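PDB 7D3U: monovalent Na+/H+ antiporter subunit D from Dietzia sp. DQ12-45-1b, which is a membrane subunit of the Mrp complex, a bacterial sodium/proton pump, and probably helps move ions, like the related antiporter-like subunits of respiratory complex I. Local coordinates for residues A222-H227 with S280-I285; I308-L313 with A409-V414. All blocks are in the same frame, centred on the assembly; numbering follows the deposited sequence.

Contact 1: residues A222-H227 with S280-I285; sequences AVVPVH and SATMLI. With LMT (dodecyl-beta-D-maltoside), chain M.
Val224 sits in the break of a discontinuous transmembrane helix and meets Thr282 and Ile285 on helix 272-292. Its backbone N donates a bent hydrogen bond to Thr282 OG1 (2.9 Å, angle at the hydrogen 136°). Thr282 OG1 in turn bonds Val278 O one turn earlier in its own helix, so two bonds grip the hydroxyl, one from Val224 N and one to Val278 O. A chi1 of -53° sets OG1 beside the backbone N of Thr282, on the side where Val224 N meets it. The two methyls of Val224 part over helix 272-292. CG1 reaches Ala281 CB at 3.6 Å, and CG2 meets CG1 of Ile285 at 3.6 Å. The break lies between helix 204-221, which ends in a Schellman motif at Ala222, and helix 228-231, with His227 at its N-cap position. Such an interrupted helix is a hallmark of antiporter-like subunits in the complex I family. Away from helix 272-292, the loop borders a detergent chain, with Val223 CG2 and Pro225 CG each 3.6 Å from C12 of dodecyl maltoside. Pro225, Val226 and Ile285 also pack on the chain of subunit A, so the broken helix lies close to a subunit boundary.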
ATOM      1  N   ALA A 222       4.245  -4.435  -0.396  1.00 67.66           N
ATOM      2  CA  ALA A 222       3.360  -5.424  -1.010  1.00 67.66           C
ATOM      3  C   ALA A 222       4.058  -6.179  -2.144  1.00 67.66           C
ATOM      4  O   ALA A 222       3.671  -6.102  -3.311  1.00 67.66           O
ATOM      5  CB  ALA A 222       2.062  -4.771  -1.496  1.00 67.66           C
ATOM      6  N   VAL A 223       5.106  -6.912  -1.776  1.00 69.48           N
ATOM      7  CA  VAL A 223       5.750  -7.855  -2.686  1.00 69.48           C
ATOM      8  C   VAL A 223       4.905  -9.122  -2.729  1.00 69.48           C
ATOM      9  O   VAL A 223       3.935  -9.250  -1.976  1.00 69.48           O
ATOM     10  CB  VAL A 223       7.197  -8.148  -2.260  1.00 69.48           C
ATOM     11  CG1 VAL A 223       8.001  -6.863  -2.242  1.00 69.48           C
ATOM     12  CG2 VAL A 223       7.210  -8.784  -0.894  1.00 69.48           C
ATOM     13  N   VAL A 224       5.252 -10.061  -3.618  1.00 72.02           N
ATOM     14  CA  VAL A 224       4.315 -11.135  -3.964  1.00 72.02           C
ATOM     15  C   VAL A 224       3.893 -12.064  -2.832  1.00 72.02           C
ATOM     16  O   VAL A 224       2.759 -12.571  -2.875  1.00 72.02           O
ATOM     17  CB  VAL A 224       4.872 -11.973  -5.135  1.00 72.02           C
ATOM     18  CG1 VAL A 224       6.223 -12.581  -4.827  1.00 72.02           C
ATOM     19  CG2 VAL A 224       3.886 -13.063  -5.495  1.00 72.02           C
ATOM     20  N   PRO A 225       4.715 -12.344  -1.808  1.00 69.95           N
ATOM     21  CA  PRO A 225       4.251 -13.315  -0.805  1.00 69.95           C
ATOM     22  C   PRO A 225       3.277 -12.620   0.127  1.00 69.95           C
ATOM     23  O   PRO A 225       2.358 -13.271   0.637  1.00 69.95           O
ATOM     24  CB  PRO A 225       5.525 -13.756  -0.069  1.00 69.95           C
ATOM     25  CG  PRO A 225       6.656 -13.310  -0.925  1.00 69.95           C
ATOM     26  CD  PRO A 225       6.157 -12.082  -1.594  1.00 69.95           C
ATOM     27  N   VAL A 226       3.438 -11.322   0.349  1.00 68.85           N
ATOM     28  CA  VAL A 226       2.521 -10.540   1.171  1.00 68.85           C
ATOM     29  C   VAL A 226       2.017  -9.390   0.304  1.00 68.85           C
ATOM     30  O   VAL A 226       2.582  -8.295   0.278  1.00 68.85           O
ATOM     31  CB  VAL A 226       3.184 -10.045   2.458  1.00 68.85           C
ATOM     32  CG1 VAL A 226       3.354 -11.199   3.407  1.00 68.85           C
ATOM     33  CG2 VAL A 226       4.557  -9.460   2.163  1.00 68.85           C
ATOM     34  N   HIS A 227       0.916  -9.626  -0.405  1.00 72.29           N
ATOM     35  CA  HIS A 227       0.347  -8.627  -1.300  1.00 72.29           C
ATOM     36  C   HIS A 227      -1.160  -8.489  -1.196  1.00 72.29           C
ATOM     37  O   HIS A 227      -1.684  -7.429  -1.560  1.00 72.29           O
ATOM     38  CB  HIS A 227       0.700  -8.948  -2.758  1.00 72.29           C
ATOM     39  CG  HIS A 227       0.174 -10.268  -3.227  1.00 72.29           C
ATOM     40  ND1 HIS A 227      -1.142 -10.461  -3.586  1.00 72.29           N
ATOM     41  CD2 HIS A 227       0.789 -11.462  -3.396  1.00 72.29           C
ATOM     42  CE1 HIS A 227      -1.316 -11.718  -3.956  1.00 72.29           C
ATOM     43  NE2 HIS A 227      -0.160 -12.347  -3.850  1.00 72.29           N
ATOM     44  N   SER A 280      10.376 -10.780  -9.628  1.00 72.34           N
ATOM     45  CA  SER A 280       9.768 -11.302 -10.846  1.00 72.34           C
ATOM     46  C   SER A 280       8.457 -12.012 -10.537  1.00 72.34           C
ATOM     47  O   SER A 280       7.469 -11.856 -11.268  1.00 72.34           O
ATOM     48  CB  SER A 280      10.739 -12.244 -11.556  1.00 72.34           C
ATOM     49  OG  SER A 280      11.514 -12.975 -10.625  1.00 72.34           O
ATOM     50  N   ALA A 281       8.423 -12.786  -9.449  1.00 70.60           N
ATOM     51  CA  ALA A 281       7.165 -13.377  -9.016  1.00 70.60           C
ATOM     52  C   ALA A 281       6.132 -12.306  -8.703  1.00 70.60           C
ATOM     53  O   ALA A 281       4.941 -12.505  -8.952  1.00 70.60           O
ATOM     54  CB  ALA A 281       7.394 -14.273  -7.801  1.00 70.60           C
ATOM     55  N   THR A 282       6.566 -11.165  -8.168  1.00 70.56           N
ATOM     56  CA  THR A 282       5.641 -10.061  -7.932  1.00 70.56           C
ATOM     57  C   THR A 282       5.100  -9.513  -9.243  1.00 70.56           C
ATOM     58  O   THR A 282       3.883  -9.381  -9.417  1.00 70.56           O
ATOM     59  CB  THR A 282       6.328  -8.956  -7.134  1.00 70.56           C
ATOM     60  OG1 THR A 282       6.908  -9.511  -5.950  1.00 70.56           O
ATOM     61  CG2 THR A 282       5.323  -7.896  -6.739  1.00 70.56           C
ATOM     62  N   MET A 283       5.995  -9.183 -10.178  1.00 71.60           N
ATOM     63  CA  MET A 283       5.570  -8.693 -11.485  1.00 71.60           C
ATOM     64  C   MET A 283       4.558  -9.629 -12.126  1.00 71.60           C
ATOM     65  O   MET A 283       3.621  -9.181 -12.794  1.00 71.60           O
ATOM     66  CB  MET A 283       6.777  -8.521 -12.406  1.00 71.60           C
ATOM     67  CG  MET A 283       7.734  -7.432 -11.987  1.00 71.60           C
ATOM     68  SD  MET A 283       8.972  -7.105 -13.251  1.00 71.60           S
ATOM     69  CE  MET A 283       9.625  -8.750 -13.498  1.00 71.60           C
ATOM     70  N   LEU A 284       4.726 -10.936 -11.925  1.00 71.24           N
ATOM     71  CA  LEU A 284       3.818 -11.892 -12.548  1.00 71.24           C
ATOM     72  C   LEU A 284       2.489 -11.980 -11.804  1.00 71.24           C
ATOM     73  O   LEU A 284       1.419 -11.822 -12.406  1.00 71.24           O
ATOM     74  CB  LEU A 284       4.482 -13.266 -12.621  1.00 71.24           C
ATOM     75  CG  LEU A 284       3.717 -14.334 -13.397  1.00 71.24           C
ATOM     76  CD1 LEU A 284       3.410 -13.844 -14.799  1.00 71.24           C
ATOM     77  CD2 LEU A 284       4.512 -15.626 -13.438  1.00 71.24           C
ATOM     78  N   ILE A 285       2.538 -12.226 -10.493  1.00 71.52           N
ATOM     79  CA  ILE A 285       1.327 -12.505  -9.729  1.00 71.52           C
ATOM     80  C   ILE A 285       0.453 -11.263  -9.615  1.00 71.52           C
ATOM     81  O   ILE A 285      -0.779 -11.356  -9.659  1.00 71.52           O
ATOM     82  CB  ILE A 285       1.694 -13.072  -8.347  1.00 71.52           C
ATOM     83  CG1 ILE A 285       2.453 -14.392  -8.500  1.00 71.52           C
ATOM     84  CG2 ILE A 285       0.457 -13.275  -7.502  1.00 71.52           C
ATOM     85  CD1 ILE A 285       1.711 -15.435  -9.296  1.00 71.52           C
TER
HETATM   86  C1  LMT M 607      17.865 -21.866   1.174  1.00 74.44           C
HETATM   87  C2  LMT M 607      17.139 -20.691   0.593  1.00 74.44           C
HETATM   88  C3  LMT M 607      15.959 -20.193   1.358  1.00 74.44           C
HETATM   89  C4  LMT M 607      15.267 -19.172   0.496  1.00 74.44           C
HETATM   90  C5  LMT M 607      14.194 -18.485   1.268  1.00 74.44           C
HETATM   91  C6  LMT M 607      13.408 -17.544   0.421  1.00 74.44           C
HETATM   92  C7  LMT M 607      12.487 -16.743   1.288  1.00 74.44           C
HETATM   93  C8  LMT M 607      11.884 -15.648   0.482  1.00 74.44           C
HETATM   94  C9  LMT M 607      11.311 -14.550   1.310  1.00 74.44           C
HETATM   95  C10 LMT M 607      10.517 -13.651   0.408  1.00 74.44           C
HETATM   96  C11 LMT M 607      10.379 -12.288   1.007  1.00 74.44           C
HETATM   97  C12 LMT M 607       9.451 -11.420   0.232  1.00 74.44           C

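Contact 2: residues I308-L313 with A409-V414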
ATOM      1  N   ILE A 308       5.198  -2.386  -8.469  1.00 68.25           N
ATOM      2  CA  ILE A 308       6.133  -2.409  -7.350  1.00 68.25           C
ATOM      3  C   ILE A 308       7.160  -3.509  -7.556  1.00 68.25           C
ATOM      4  O   ILE A 308       8.355  -3.324  -7.294  1.00 68.25           O
ATOM      5  CB  ILE A 308       5.375  -2.581  -6.022  1.00 68.25           C
ATOM      6  CG1 ILE A 308       4.776  -1.250  -5.577  1.00 68.25           C
ATOM      7  CG2 ILE A 308       6.294  -3.130  -4.952  1.00 68.25           C
ATOM      8  CD1 ILE A 308       5.781  -0.137  -5.497  1.00 68.25           C
ATOM      9  N   GLY A 309       6.712  -4.669  -8.032  1.00 68.10           N
ATOM     10  CA  GLY A 309       7.658  -5.702  -8.421  1.00 68.10           C
ATOM     11  C   GLY A 309       8.582  -5.243  -9.532  1.00 68.10           C
ATOM     12  O   GLY A 309       9.754  -5.624  -9.579  1.00 68.10           O
ATOM     13  N   TYR A 310       8.061  -4.425 -10.447  1.00 68.60           N
ATOM     14  CA  TYR A 310       8.886  -3.862 -11.514  1.00 68.60           C
ATOM     15  C   TYR A 310       9.984  -2.968 -10.950  1.00 68.60           C
ATOM     16  O   TYR A 310      11.153  -3.085 -11.329  1.00 68.60           O
ATOM     17  CB  TYR A 310       8.017  -3.064 -12.483  1.00 68.60           C
ATOM     18  CG  TYR A 310       7.655  -3.779 -13.759  1.00 68.60           C
ATOM     19  CD1 TYR A 310       8.491  -3.732 -14.862  1.00 68.60           C
ATOM     20  CD2 TYR A 310       6.465  -4.478 -13.869  1.00 68.60           C
ATOM     21  CE1 TYR A 310       8.160  -4.373 -16.030  1.00 68.60           C
ATOM     22  CE2 TYR A 310       6.125  -5.121 -15.034  1.00 68.60           C
ATOM     23  CZ  TYR A 310       6.976  -5.067 -16.111  1.00 68.60           C
ATOM     24  OH  TYR A 310       6.636  -5.712 -17.275  1.00 68.60           O
ATOM     25  N   ILE A 311       9.614  -2.053 -10.054  1.00 66.46           N
ATOM     26  CA  ILE A 311      10.569  -1.078  -9.532  1.00 66.46           C
ATOM     27  C   ILE A 311      11.654  -1.773  -8.725  1.00 66.46           C
ATOM     28  O   ILE A 311      12.852  -1.572  -8.959  1.00 66.46           O
ATOM     29  CB  ILE A 311       9.845  -0.016  -8.688  1.00 66.46           C
ATOM     30  CG1 ILE A 311       8.807   0.718  -9.527  1.00 66.46           C
ATOM     31  CG2 ILE A 311      10.842   0.961  -8.118  1.00 66.46           C
ATOM     32  CD1 ILE A 311       7.846   1.520  -8.705  1.00 66.46           C
ATOM     33  N   LEU A 312      11.251  -2.592  -7.754  1.00 68.34           N
ATOM     34  CA  LEU A 312      12.215  -3.261  -6.891  1.00 68.34           C
ATOM     35  C   LEU A 312      13.154  -4.166  -7.669  1.00 68.34           C
ATOM     36  O   LEU A 312      14.238  -4.486  -7.171  1.00 68.34           O
ATOM     37  CB  LEU A 312      11.490  -4.065  -5.816  1.00 68.34           C
ATOM     38  CG  LEU A 312      11.054  -3.243  -4.608  1.00 68.34           C
ATOM     39  CD1 LEU A 312      10.306  -4.105  -3.607  1.00 68.34           C
ATOM     40  CD2 LEU A 312      12.252  -2.574  -3.962  1.00 68.34           C
ATOM     41  N   LEU A 313      12.769  -4.586  -8.874  1.00 68.41           N
ATOM     42  CA  LEU A 313      13.699  -5.322  -9.720  1.00 68.41           C
ATOM     43  C   LEU A 313      14.930  -4.487 -10.039  1.00 68.41           C
ATOM     44  O   LEU A 313      16.005  -5.038 -10.296  1.00 68.41           O
ATOM     45  CB  LEU A 313      13.003  -5.760 -11.006  1.00 68.41           C
ATOM     46  CG  LEU A 313      13.748  -6.771 -11.871  1.00 68.41           C
ATOM     47  CD1 LEU A 313      13.996  -8.041 -11.086  1.00 68.41           C
ATOM     48  CD2 LEU A 313      12.962  -7.062 -13.133  1.00 68.41           C
ATOM     49  N   ALA A 409      12.624 -11.662 -19.260  1.00 74.27           N
ATOM     50  CA  ALA A 409      11.502 -12.292 -19.946  1.00 74.27           C
ATOM     51  C   ALA A 409      10.194 -12.041 -19.210  1.00 74.27           C
ATOM     52  O   ALA A 409       9.166 -11.760 -19.834  1.00 74.27           O
ATOM     53  CB  ALA A 409      11.753 -13.791 -20.100  1.00 74.27           C
ATOM     54  N   VAL A 410      10.212 -12.123 -17.879  1.00 71.47           N
ATOM     55  CA  VAL A 410       8.994 -11.869 -17.118  1.00 71.47           C
ATOM     56  C   VAL A 410       8.600 -10.401 -17.213  1.00 71.47           C
ATOM     57  O   VAL A 410       7.423 -10.073 -17.404  1.00 71.47           O
ATOM     58  CB  VAL A 410       9.170 -12.319 -15.657  1.00 71.47           C
ATOM     59  CG1 VAL A 410       7.992 -11.862 -14.821  1.00 71.47           C
ATOM     60  CG2 VAL A 410       9.315 -13.826 -15.588  1.00 71.47           C
ATOM     61  N   ALA A 411       9.571  -9.493 -17.089  1.00 70.79           N
ATOM     62  CA  ALA A 411       9.277  -8.069 -17.171  1.00 70.79           C
ATOM     63  C   ALA A 411       8.844  -7.615 -18.554  1.00 70.79           C
ATOM     64  O   ALA A 411       8.330  -6.501 -18.692  1.00 70.79           O
ATOM     65  CB  ALA A 411      10.519  -7.251 -16.821  1.00 70.79           C
ATOM     66  N   VAL A 412       9.042  -8.440 -19.582  1.00 72.62           N
ATOM     67  CA  VAL A 412       8.623  -8.046 -20.921  1.00 72.62           C
ATOM     68  C   VAL A 412       7.330  -8.777 -21.267  1.00 72.62           C
ATOM     69  O   VAL A 412       6.546  -8.276 -22.085  1.00 72.62           O
ATOM     70  CB  VAL A 412       9.702  -8.313 -21.988  1.00 72.62           C
ATOM     71  CG1 VAL A 412       9.984  -9.794 -22.126  1.00 72.62           C
ATOM     72  CG2 VAL A 412       9.327  -7.697 -23.320  1.00 72.62           C
ATOM     73  N   VAL A 413       7.067  -9.931 -20.653  1.00 72.32           N
ATOM     74  CA  VAL A 413       5.821 -10.642 -20.914  1.00 72.32           C
ATOM     75  C   VAL A 413       4.676 -10.048 -20.103  1.00 72.32           C
ATOM     76  O   VAL A 413       3.539  -9.971 -20.581  1.00 72.32           O
ATOM     77  CB  VAL A 413       6.009 -12.144 -20.631  1.00 72.32           C
ATOM     78  CG1 VAL A 413       4.696 -12.791 -20.224  1.00 72.32           C
ATOM     79  CG2 VAL A 413       6.592 -12.838 -21.847  1.00 72.32           C
ATOM     80  N   VAL A 414       4.956  -9.602 -18.875  1.00 72.54           N
ATOM     81  CA  VAL A 414       3.922  -9.048 -18.009  1.00 72.54           C
ATOM     82  C   VAL A 414       3.279  -7.808 -18.618  1.00 72.54           C
ATOM     83  O   VAL A 414       2.126  -7.487 -18.301  1.00 72.54           O
ATOM     84  CB  VAL A 414       4.535  -8.769 -16.620  1.00 72.54           C
ATOM     85  CG1 VAL A 414       3.805  -7.659 -15.886  1.00 72.54           C
ATOM     86  CG2 VAL A 414       4.539 -10.041 -15.793  1.00 72.54           C
TER
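Tyr310 reaches from helix 296-316 to Ala411 and Val414 on helix 405-430, and its ring supplies most of the link between the two segments. The phenol oxygen leads. Tyr310 OH is the donor of a hydrogen bond to the backbone oxygen of Ala411. The modelled separation is very short, and its exact value is doubtful at this resolution. Ala411 O lies at the ring edge, near the ring plane, off to the CE1 side of the hydroxyl.

The methyl of Ala411 adds an apolar touch on the same side of the ring outline, with CB 3.8 Å from Tyr310 CE1. Val414, one turn further along, takes the other side. Its CG1 lies 3.5 Å from Tyr310 CE2, again near the ring plane. CG1 of Val414 is roughly anti to the backbone N (chi1 154°), which turns this methyl to the tyrosine. The end of the phenol is thus flanked by Ala411 and Val414. The two transmembrane segments run roughly antiparallel, with 148° between their directions, and their axes come no closer than 11.4 Å. The long tyrosine side chain bridges that separation within the helical bundle of the antiporter-like fold.

Leu313, one turn after Tyr310, adds a looser touch, with CD2 4.4 Å from Ala411 CB. Met283 of helix 272-292 packs against Tyr310, Leu313 and Val410, so a third helix contributes to the junction. The Tyr310 ring also meets that of Tyr329 on helix 320-350, with their planes about 25° apart. Leu395 of helix 387-401 touches Tyr310 as well. Val412 points away from helix 296-316; it packs on Leu165 of subunit A and touches a detergent molecule.

Overall arrangement
Contacts 1 and 2 lie side by side, with their centres about 10 Å apart and both on the same side of the chain's centre. They come in series: residues 222-227 and 280-285 pair first, then 308-313 with 409-414. Helices 272-292 and 296-316 are consecutive in the chain and belong to one contact each. Met283 joins the two, since its CG is 3.4 Å from Tyr310 N and its backbone oxygen is 3.3 Å from Val414 CG2. Helix 272-292 therefore touches the broken helix, helix 296-316 and helix 405-430. All four segments belong to the antiporter-like region shared with complex I. The contacts tie together helices of one transmembrane bundle, close to subunit A.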